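Extracellular solute-binding protein, family 1 (Bifidobacterium longum subsp. infantis, PDB 6FTH) probably binds human milk oligosaccharides outside the cell and hands them to an ABC transporter for uptake. Local coordinates at residues I255-Y258 with H259-S263; L180-F183 with K184-P188; P268-W271 with A272-F276; D426-L429 with E430-P434. All blocks are in the same frame, centred on the assembly; numbering follows the deposited sequence.

Contact 1. Residues I255-Y258 with H259-S263; sequences IKYY and HKLIS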
loop_
_atom_site.group_PDB
_atom_site.type_symbol
_atom_site.label_atom_id
_atom_site.label_comp_id
_atom_site.label_asym_id
_atom_site.label_seq_id
_atom_site.Cartn_x
_atom_site.Cartn_y
_atom_site.Cartn_z
ATOM N N ILE A 255 -7.710 -17.187 13.213
ATOM C CA ILE A 255 -8.550 -18.063 12.402
ATOM C C ILE A 255 -9.709 -18.623 13.226
ATOM O O ILE A 255 -10.865 -18.646 12.768
ATOM C CB ILE A 255 -7.691 -19.171 11.769
ATOM C CG1 ILE A 255 -6.796 -18.583 10.674
ATOM C CG2 ILE A 255 -8.607 -20.248 11.190
ATOM C CD1 ILE A 255 -5.712 -19.507 10.171
ATOM N N LYS A 256 -9.437 -19.062 14.455
ATOM C CA LYS A 256 -10.495 -19.626 15.285
ATOM C C LYS A 256 -11.543 -18.569 15.625
ATOM O O LYS A 256 -12.743 -18.869 15.653
ATOM C CB LYS A 256 -9.901 -20.243 16.543
ATOM C CG LYS A 256 -9.154 -21.546 16.262
ATOM C CD LYS A 256 -8.653 -22.192 17.549
ATOM C CE LYS A 256 -9.744 -22.999 18.230
ATOM N NZ LYS A 256 -9.195 -23.819 19.345
ATOM N N TYR A 257 -11.106 -17.331 15.881
ATOM C CA TYR A 257 -12.048 -16.251 16.173
ATOM C C TYR A 257 -12.939 -15.994 14.977
ATOM O O TYR A 257 -14.169 -15.893 15.120
ATOM C CB TYR A 257 -11.285 -14.988 16.588
ATOM C CG TYR A 257 -12.152 -13.802 16.963
ATOM C CD1 TYR A 257 -12.954 -13.833 18.091
ATOM C CD2 TYR A 257 -12.128 -12.652 16.211
ATOM C CE1 TYR A 257 -13.733 -12.748 18.437
ATOM C CE2 TYR A 257 -12.893 -11.564 16.556
ATOM C CZ TYR A 257 -13.672 -11.615 17.674
ATOM O OH TYR A 257 -14.439 -10.521 18.010
ATOM N N TYR A 258 -12.338 -15.880 13.785
ATOM C CA TYR A 258 -13.143 -15.686 12.577
ATOM C C TYR A 258 -14.102 -16.843 12.372
ATOM O O TYR A 258 -15.251 -16.633 11.966
ATOM C CB TYR A 258 -12.282 -15.498 11.339
ATOM C CG TYR A 258 -11.841 -14.056 11.125
ATOM C CD1 TYR A 258 -12.772 -13.016 11.071
ATOM C CD2 TYR A 258 -10.496 -13.729 10.990
ATOM C CE1 TYR A 258 -12.368 -11.699 10.859
ATOM C CE2 TYR A 258 -10.095 -12.426 10.790
ATOM C CZ TYR A 258 -11.026 -11.412 10.728
ATOM O OH TYR A 258 -10.636 -10.121 10.508
ATOM N N HIS A 259 -13.667 -18.073 12.650
ATOM C CA HIS A 259 -14.604 -19.180 12.451
ATOM C C HIS A 259 -15.779 -19.083 13.418
ATOM O O HIS A 259 -16.921 -19.374 13.043
ATOM C CB HIS A 259 -13.922 -20.536 12.573
ATOM C CG HIS A 259 -14.879 -21.676 12.418
ATOM N ND1 HIS A 259 -15.639 -21.844 11.283
ATOM C CD2 HIS A 259 -15.255 -22.652 13.275
ATOM C CE1 HIS A 259 -16.423 -22.899 11.437
ATOM N NE2 HIS A 259 -16.209 -23.404 12.637
ATOM N N LYS A 260 -15.524 -18.655 14.650
ATOM C CA LYS A 260 -16.606 -18.454 15.595
ATOM C C LYS A 260 -17.586 -17.423 15.056
ATOM O O LYS A 260 -18.797 -17.666 14.997
ATOM C CB LYS A 260 -16.043 -18.021 16.951
ATOM C CG LYS A 260 -17.122 -17.900 18.041
ATOM C CD LYS A 260 -16.567 -17.396 19.368
ATOM C CE LYS A 260 -17.616 -17.563 20.485
ATOM N NZ LYS A 260 -17.262 -16.837 21.736
ATOM N N LEU A 261 -17.071 -16.279 14.612
ATOM C CA LEU A 261 -17.925 -15.234 14.063
ATOM C C LEU A 261 -18.720 -15.739 12.866
ATOM O O LEU A 261 -19.930 -15.490 12.761
ATOM C CB LEU A 261 -17.081 -14.036 13.648
ATOM C CG LEU A 261 -16.310 -13.289 14.747
ATOM C CD1 LEU A 261 -15.722 -11.960 14.215
ATOM C CD2 LEU A 261 -17.118 -13.032 15.986
ATOM N N ILE A 262 -18.042 -16.405 11.925
ATOM C CA ILE A 262 -18.706 -16.934 10.734
ATOM C C ILE A 262 -19.787 -17.931 11.123
ATOM O O ILE A 262 -20.909 -17.892 10.595
ATOM C CB ILE A 262 -17.664 -17.542 9.770
ATOM C CG1 ILE A 262 -16.838 -16.439 9.118
ATOM C CG2 ILE A 262 -18.345 -18.369 8.661
ATOM C CD1 ILE A 262 -15.554 -16.930 8.468
ATOM N N SER A 263 -19.482 -18.823 12.063
ATOM C CA SER A 263 -20.437 -19.848 12.472
ATOM C C SER A 263 -21.663 -19.242 13.150
ATOM O O SER A 263 -22.736 -19.861 13.150
ATOM C CB SER A 263 -19.739 -20.854 13.394
ATOM O OG SER A 263 -19.590 -20.356 14.711
#

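Contact 2. Residues L180-F183 with K184-P188; sequences LKAF and KTEDP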
loop_
_atom_site.group_PDB
_atom_site.type_symbol
_atom_site.label_atom_id
_atom_site.label_comp_id
_atom_site.label_asym_id
_atom_site.label_seq_id
_atom_site.Cartn_x
_atom_site.Cartn_y
_atom_site.Cartn_z
ATOM N N LEU A 180 -21.164 -7.257 17.497
ATOM C CA LEU A 180 -21.595 -7.807 16.225
ATOM C C LEU A 180 -22.911 -8.560 16.369
ATOM O O LEU A 180 -23.751 -8.500 15.469
ATOM C CB LEU A 180 -20.512 -8.724 15.662
ATOM C CG LEU A 180 -19.179 -8.046 15.283
ATOM C CD1 LEU A 180 -18.236 -9.084 14.791
ATOM C CD2 LEU A 180 -19.375 -6.974 14.231
ATOM N N LYS A 181 -23.104 -9.282 17.484
ATOM C CA LYS A 181 -24.385 -9.953 17.721
ATOM C C LYS A 181 -25.523 -8.949 17.798
ATOM O O LYS A 181 -26.624 -9.204 17.295
ATOM C CB LYS A 181 -24.326 -10.781 19.002
ATOM C CG LYS A 181 -23.425 -12.021 18.889
ATOM C CD LYS A 181 -23.281 -12.814 20.173
ATOM C CE LYS A 181 -22.416 -14.066 19.940
ATOM N NZ LYS A 181 -22.084 -14.769 21.236
ATOM N N ALA A 182 -25.288 -7.817 18.452
ATOM C CA ALA A 182 -26.299 -6.769 18.518
ATOM C C ALA A 182 -26.607 -6.211 17.141
ATOM O O ALA A 182 -27.778 -6.000 16.787
ATOM C CB ALA A 182 -25.805 -5.665 19.444
ATOM N N PHE A 183 -25.575 -5.971 16.332
ATOM C CA PHE A 183 -25.790 -5.526 14.961
ATOM C C PHE A 183 -26.622 -6.537 14.196
ATOM O O PHE A 183 -27.478 -6.165 13.379
ATOM C CB PHE A 183 -24.447 -5.331 14.237
ATOM C CG PHE A 183 -23.631 -4.126 14.692
ATOM C CD1 PHE A 183 -24.111 -3.176 15.586
ATOM C CD2 PHE A 183 -22.359 -3.954 14.178
ATOM C CE1 PHE A 183 -23.318 -2.080 15.941
ATOM C CE2 PHE A 183 -21.575 -2.885 14.519
ATOM C CZ PHE A 183 -22.040 -1.945 15.405
ATOM N N LYS A 184 -26.389 -7.827 14.448
ATOM C CA LYS A 184 -27.075 -8.849 13.682
ATOM C C LYS A 184 -28.561 -8.859 14.004
ATOM O O LYS A 184 -29.386 -8.993 13.097
ATOM C CB LYS A 184 -26.449 -10.219 13.945
ATOM C CG LYS A 184 -27.075 -11.321 13.089
ATOM C CD LYS A 184 -26.480 -12.676 13.314
ATOM C CE LYS A 184 -27.059 -13.723 12.326
ATOM N NZ LYS A 184 -26.921 -13.373 10.857
ATOM N N THR A 185 -28.927 -8.671 15.274
ATOM C CA THR A 185 -30.288 -8.985 15.703
ATOM C C THR A 185 -31.146 -7.780 16.042
ATOM O O THR A 185 -32.367 -7.933 16.140
ATOM C CB THR A 185 -30.279 -9.900 16.934
ATOM O OG1 THR A 185 -29.587 -9.280 18.022
ATOM C CG2 THR A 185 -29.604 -11.227 16.598
ATOM N N GLU A 186 -30.553 -6.603 16.249
ATOM C CA GLU A 186 -31.283 -5.451 16.753
ATOM C C GLU A 186 -31.612 -4.407 15.674
ATOM O O GLU A 186 -32.020 -3.301 16.022
ATOM C CB GLU A 186 -30.528 -4.821 17.938
ATOM C CG GLU A 186 -30.276 -5.845 19.069
ATOM C CD GLU A 186 -29.477 -5.308 20.224
ATOM O OE1 GLU A 186 -29.257 -4.079 20.291
ATOM O OE2 GLU A 186 -29.067 -6.124 21.086
ATOM N N ASP A 187 -31.499 -4.738 14.391
ATOM C CA ASP A 187 -31.974 -3.875 13.315
ATOM C C ASP A 187 -31.474 -2.436 13.465
ATOM O O ASP A 187 -32.267 -1.486 13.424
ATOM C CB ASP A 187 -33.497 -3.897 13.263
ATOM C CG ASP A 187 -34.044 -3.269 11.998
ATOM O OD1 ASP A 187 -33.360 -3.327 10.961
ATOM O OD2 ASP A 187 -35.167 -2.706 12.036
ATOM N N PRO A 188 -30.169 -2.225 13.625
ATOM C CA PRO A 188 -29.696 -0.855 13.856
ATOM C C PRO A 188 -30.003 0.093 12.720
ATOM O O PRO A 188 -30.105 1.297 12.958
ATOM C CB PRO A 188 -28.183 -1.029 14.076
ATOM C CG PRO A 188 -27.846 -2.326 13.393
ATOM C CD PRO A 188 -29.060 -3.192 13.684
#

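Contact 3. Residues P268-W271 with A272-F276; sequences PADW and ATKTF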
loop_
_atom_site.group_PDB
_atom_site.type_symbol
_atom_site.label_atom_id
_atom_site.label_comp_id
_atom_site.label_asym_id
_atom_site.label_seq_id
_atom_site.Cartn_x
_atom_site.Cartn_y
_atom_site.Cartn_z
ATOM N N PRO A 268 -20.503 -12.785 6.374
ATOM C CA PRO A 268 -21.240 -13.547 5.347
ATOM C C PRO A 268 -20.636 -14.922 5.119
ATOM O O PRO A 268 -19.414 -15.082 5.030
ATOM C CB PRO A 268 -21.126 -12.665 4.103
ATOM C CG PRO A 268 -20.987 -11.262 4.660
ATOM C CD PRO A 268 -20.111 -11.454 5.877
ATOM N N ALA A 269 -21.517 -15.925 5.022
ATOM C CA ALA A 269 -21.066 -17.300 4.841
ATOM C C ALA A 269 -20.263 -17.477 3.556
ATOM O O ALA A 269 -19.388 -18.343 3.499
ATOM C CB ALA A 269 -22.271 -18.245 4.840
ATOM N N ASP A 270 -20.521 -16.667 2.526
ATOM C CA ASP A 270 -19.798 -16.770 1.264
ATOM C C ASP A 270 -18.661 -15.760 1.148
ATOM O O ASP A 270 -18.237 -15.426 0.036
ATOM C CB ASP A 270 -20.765 -16.661 0.079
ATOM C CG ASP A 270 -21.469 -15.334 0.004
ATOM O OD1 ASP A 270 -21.502 -14.610 1.014
ATOM O OD2 ASP A 270 -22.021 -15.020 -1.082
ATOM N N TRP A 271 -18.140 -15.284 2.283
ATOM C CA TRP A 271 -17.071 -14.281 2.251
ATOM C C TRP A 271 -15.892 -14.744 1.400
ATOM O O TRP A 271 -15.227 -13.927 0.757
ATOM C CB TRP A 271 -16.573 -14.002 3.683
ATOM C CG TRP A 271 -15.812 -15.159 4.201
ATOM C CD1 TRP A 271 -16.325 -16.286 4.756
ATOM C CD2 TRP A 271 -14.389 -15.347 4.149
ATOM N NE1 TRP A 271 -15.320 -17.178 5.044
ATOM C CE2 TRP A 271 -14.121 -16.623 4.680
ATOM C CE3 TRP A 271 -13.323 -14.570 3.689
ATOM C CZ2 TRP A 271 -12.822 -17.131 4.777
ATOM C CZ3 TRP A 271 -12.029 -15.084 3.792
ATOM C CH2 TRP A 271 -11.799 -16.336 4.318
ATOM N N ALA A 272 -15.618 -16.051 1.379
ATOM C CA ALA A 272 -14.404 -16.554 0.749
ATOM C C ALA A 272 -14.457 -16.542 -0.771
ATOM O O ALA A 272 -13.404 -16.682 -1.411
ATOM C CB ALA A 272 -14.123 -17.988 1.218
ATOM N N THR A 273 -15.639 -16.385 -1.365
ATOM C CA THR A 273 -15.777 -16.392 -2.814
ATOM C C THR A 273 -16.241 -15.065 -3.385
ATOM O O THR A 273 -16.243 -14.910 -4.614
ATOM C CB THR A 273 -16.727 -17.516 -3.276
ATOM O OG1 THR A 273 -17.977 -17.442 -2.577
ATOM C CG2 THR A 273 -16.089 -18.880 -3.040
ATOM N N LYS A 274 -16.599 -14.104 -2.540
ATOM C CA LYS A 274 -17.065 -12.805 -3.010
ATOM C C LYS A 274 -15.900 -12.036 -3.621
ATOM O O LYS A 274 -14.801 -12.014 -3.067
ATOM C CB LYS A 274 -17.614 -12.008 -1.819
ATOM C CG LYS A 274 -18.911 -12.542 -1.231
ATOM C CD LYS A 274 -20.134 -11.771 -1.767
ATOM C CE LYS A 274 -20.267 -10.386 -1.126
ATOM N NZ LYS A 274 -20.639 -10.470 0.329
ATOM N N THR A 275 -16.130 -11.374 -4.753
ATOM C CA THR A 275 -15.084 -10.524 -5.319
ATOM C C THR A 275 -14.828 -9.334 -4.396
ATOM O O THR A 275 -15.705 -8.920 -3.633
ATOM C CB THR A 275 -15.501 -9.990 -6.693
ATOM O OG1 THR A 275 -16.557 -9.037 -6.532
ATOM C CG2 THR A 275 -15.975 -11.129 -7.609
ATOM N N PHE A 276 -13.617 -8.768 -4.475
ATOM C CA PHE A 276 -13.350 -7.546 -3.723
ATOM C C PHE A 276 -14.353 -6.456 -4.080
ATOM O O PHE A 276 -14.788 -5.694 -3.207
ATOM C CB PHE A 276 -11.924 -7.039 -3.974
ATOM C CG PHE A 276 -10.845 -7.876 -3.342
ATOM C CD1 PHE A 276 -11.156 -8.965 -2.557
ATOM C CD2 PHE A 276 -9.514 -7.551 -3.524
ATOM C CE1 PHE A 276 -10.157 -9.742 -1.979
ATOM C CE2 PHE A 276 -8.512 -8.315 -2.933
ATOM C CZ PHE A 276 -8.850 -9.415 -2.163
HETATM O O HOH W 1 -17.041 -18.599 2.123
HETATM O O HOH W 2 -22.790 -12.219 1.103
#

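Contact 4. Residues D426-L429 with E430-P434; sequences DNLL and EANKP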
loop_
_atom_site.group_PDB
_atom_site.type_symbol
_atom_site.label_atom_id
_atom_site.label_comp_id
_atom_site.label_asym_id
_atom_site.label_seq_id
_atom_site.Cartn_x
_atom_site.Cartn_y
_atom_site.Cartn_z
ATOM N N ASP A 426 -6.300 14.343 2.976
ATOM C CA ASP A 426 -6.971 14.799 4.190
ATOM C C ASP A 426 -7.728 13.642 4.834
ATOM O O ASP A 426 -7.697 13.473 6.065
ATOM C CB ASP A 426 -7.967 15.917 3.860
ATOM C CG ASP A 426 -7.311 17.193 3.368
ATOM O OD1 ASP A 426 -6.071 17.395 3.489
ATOM O OD2 ASP A 426 -8.108 18.028 2.858
ATOM N N ASN A 427 -8.427 12.850 4.015
ATOM C CA ASN A 427 -9.196 11.721 4.515
ATOM C C ASN A 427 -8.283 10.690 5.160
ATOM O O ASN A 427 -8.582 10.186 6.243
ATOM C CB ASN A 427 -9.975 11.079 3.379
ATOM C CG ASN A 427 -11.172 11.928 2.919
ATOM O OD1 ASN A 427 -11.636 12.816 3.622
ATOM N ND2 ASN A 427 -11.672 11.615 1.759
ATOM N N LEU A 428 -7.145 10.398 4.531
ATOM C CA LEU A 428 -6.227 9.420 5.110
ATOM C C LEU A 428 -5.628 9.927 6.418
ATOM O O LEU A 428 -5.545 9.183 7.409
ATOM C CB LEU A 428 -5.124 9.075 4.107
ATOM C CG LEU A 428 -4.204 7.986 4.662
ATOM C CD1 LEU A 428 -4.911 6.672 4.725
ATOM C CD2 LEU A 428 -2.932 7.883 3.817
ATOM N N LEU A 429 -5.196 11.185 6.442
ATOM C CA LEU A 429 -4.678 11.780 7.669
ATOM C C LEU A 429 -5.669 11.616 8.819
ATOM O O LEU A 429 -5.302 11.199 9.930
ATOM C CB LEU A 429 -4.437 13.272 7.420
ATOM C CG LEU A 429 -3.112 14.005 7.637
ATOM C CD1 LEU A 429 -3.421 15.469 8.016
ATOM C CD2 LEU A 429 -2.170 13.369 8.634
ATOM N N GLU A 430 -6.943 11.920 8.558
ATOM C CA GLU A 430 -7.967 11.805 9.586
ATOM C C GLU A 430 -8.168 10.351 9.997
ATOM O O GLU A 430 -8.289 10.044 11.193
ATOM C CB GLU A 430 -9.277 12.410 9.075
ATOM C CG GLU A 430 -9.234 13.913 9.025
ATOM C CD GLU A 430 -9.102 14.530 10.400
ATOM O OE1 GLU A 430 -9.833 14.101 11.322
ATOM O OE2 GLU A 430 -8.257 15.436 10.566
ATOM N N ALA A 431 -8.198 9.447 9.027
ATOM C CA ALA A 431 -8.371 8.033 9.337
ATOM C C ALA A 431 -7.218 7.483 10.164
ATOM O O ALA A 431 -7.399 6.482 10.865
ATOM C CB ALA A 431 -8.506 7.212 8.062
ATOM N N ASN A 432 -6.043 8.098 10.086
ATOM C CA ASN A 432 -4.898 7.585 10.843
ATOM C C ASN A 432 -4.807 8.134 12.259
ATOM O O ASN A 432 -4.080 7.559 13.077
ATOM C CB ASN A 432 -3.606 7.815 10.058
ATOM C CG ASN A 432 -3.411 6.740 9.005
ATOM O OD1 ASN A 432 -3.840 5.594 9.203
ATOM N ND2 ASN A 432 -2.797 7.088 7.866
ATOM N N LYS A 433 -5.528 9.195 12.596
ATOM C CA LYS A 433 -5.405 9.754 13.938
ATOM C C LYS A 433 -5.712 8.741 15.032
ATOM O O LYS A 433 -4.981 8.727 16.041
ATOM C CB LYS A 433 -6.258 11.024 14.077
ATOM C CG LYS A 433 -5.678 12.197 13.332
ATOM C CD LYS A 433 -6.623 13.393 13.388
ATOM C CE LYS A 433 -6.062 14.597 12.632
ATOM N NZ LYS A 433 -6.905 15.816 12.848
ATOM N N PRO A 434 -6.738 7.891 14.923
ATOM C CA PRO A 434 -7.047 6.973 16.030
ATOM C C PRO A 434 -5.992 5.888 16.247
ATOM O O PRO A 434 -6.078 5.187 17.263
ATOM C CB PRO A 434 -8.402 6.363 15.623
ATOM C CG PRO A 434 -9.000 7.352 14.693
ATOM C CD PRO A 434 -7.814 7.893 13.923
HETATM O O HOH W 3 -7.508 16.082 7.591
#

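Contact 1. Residues I255-Y258 with H259-S263
The phenol ring of Tyr257 is overlapped on one face by the isobutyl group of Leu261, one helical turn further on. Leu261 CG lies 4.3 Å from the ring centroid and 13° off the ring normal, a CH-pi contact, while Leu261 CD1 comes 3.7 Å from Tyr257 CE2. The ring reaches this position because its CG stands anti to the backbone N (chi1 -178°), swinging it along the helix toward the later residue. The same methyl, Leu261 CD1, meets Tyr258 more loosely, 4.4 Å from its CD1, and so touches both tyrosines. Beneath the side chains the i to i+4 ladder of helix 249-263 continues: Leu261 N donates to Tyr257 O at 3.0 Å, and Ile262 N to Tyr258 O at 2.8 Å. Tyr257 also stacks on Trp173 and bonds through OH to Trp173 O. Replacing Tyr257 by alanine is likely to strip one side of Leu261 of its cover and leave Trp173 without its stacking partner. Tyr258 OH is bonded to Pro213 O, and Lys260 forms a salt bridge with Glu177 of helix 173-185. Each buried tyrosine thus uses its carbons for packing and its hydroxyl for a backbone carbonyl.

Contact 2. Residues L180-F183 with K184-P188
Thr185 holds Lys181 O with two donors, its backbone N and its hydroxyl OG1, each 3.1 Å from that oxygen and arriving from opposite faces of the carbonyl plane. The hydroxyl can turn back because OG1 sits between the backbone N and the carbonyl carbon (chi1 59°). Backbone bonding carries on to Glu186 N, 2.9 Å from Ala182 O, although Glu186 has already left helical geometry; a second bond to Ala182 O, from Thr185 N, is weak. Such sharing of carbonyls is how the last turn of helix 173-185 runs out.

The side-chain contacts are mainly van der Waals. The Glu186 chain, extended beyond CG, runs back past Ala182, with OE2 3.7 Å from Ala182 CB. Past the turn, the ring of Pro188 returns to Phe183: CD is 3.4 Å from Phe183 O, and CG is 4.4 Å from Phe183 CD1, meeting the phenyl obliquely. A serine in place of Pro188 would probably open a gap beside Phe183 and let the chain after the helix turn more freely.

Around this C-terminal end, Trp161 of helix 159-165 meets Phe183 edge-to-face and touches Pro188, Leu165 of that helix packs on Ala182, and Pro198 of strand 197-199 lies against Leu180, Phe183 and Lys184.

Contact 3. Residues P268-W271 with A272-F276
With CG placed between its backbone N and carbonyl carbon (chi1 71°), Trp271 folds its indole back across the start of the next residue, and Ala272 CB comes to rest over the centre of the six-membered ring. This CH-pi contact spans 3.8 Å from Ala272 CB to the ring centroid and lies 15° off the ring normal. The motif is a type I beta turn, Pro268 to Trp271, closed by Trp271 N donating to Pro268 O at 3.0 Å; it belongs to the loop joining helix 249-263 to helix 276-284. Asp270 O then takes a 3.1 Å bond from Thr273 N, which approaches from above the carbonyl plane, and a weak one from Lys274 N, so the chain coils again directly after the first turn.

Trp271 NE1 is bonded to Ser483 OG, and Ile201 and Leu204 touch the indole, tying the loop inward. Lys274, bent at chi2, chi3 and chi4, passes across Asp270 at a slant, its CD lying 3.8 Å from Asp270 OD2. Its ammonium group forms a salt bridge with Asp282 of helix 276-284, whereas Asp270 OD1 stays 4.3 Å from Lys274 NZ. A water spans that gap, donating to Asp270 OD1 at 2.7 Å and accepting from Lys274 NZ at 2.9 Å.

Contact 4. Residues D426-L429 with E430-P434
Glu430 OE2 takes part in two polar links, accepting a hydrogen bond from Lys433 NZ and, through water, reaching back to Asp426 O. The salt bridge is short, Lys433 NZ to Glu430 OE2 at 2.7 Å, and the ammonium group meets the syn side of the carboxylate, 26° out of its plane. A water donates to the same OE2 at 3.1 Å and also to Asp426 O at 3.0 Å, so this one carboxylate oxygen links the lysine to an earlier turn. The bend in the glutamate chain (chi2 -65°) keeps the carboxylate close to the helix, within range of both donors.

The backbone comes next. Glu430 N bonds to Asp426 O, and Ala431 N donates to Asn427 O at 2.9 Å. Beyond these the ladder loosens: Asn432 N still bonds to Leu428 O, but Lys433 N meets Leu429 O only weakly, at 3.3 Å.

Packing lies on another face. Leu428 and Asn432 cross obliquely, Leu428 CG lying 3.6 Å from Asn432 ND2, so a branched hydrocarbon borders the amide. That amide is spoken for at both ends, OD1 by His154 NE2 and ND2 by Thr151 O. His154, on strand 154-158, also touches Leu428 and Ala431, while Gln300 and Asp301 of helix 300-304 pack on Ala431 and Asn427 respectively; helix 423-432 thus lies against both that strand and that short helix.

Overall arrangement
From the N terminus the four contacts come in the order 2, 1, 3, 4, strictly in series: none nests in or crosses another, and each is formed within one continuous stretch. Contact 2 finishes helix 173-185, contact 1 lies in the last turns of helix 249-263, and contact 3 shapes the loop leading from it to helix 276-284. These three form a cluster around contact 1, where Leu261 CD1 packs 3.9 Å from Leu180 CD1 of contact 2, and Ile262 also touches Trp271 of contact 3. Contact 4, late in the chain on helix 423-432, stands apart, its nearest atoms about 16 Å from those of contact 2 and about 17 Å from the others, and lies against strand 154-158 and helix 300-304.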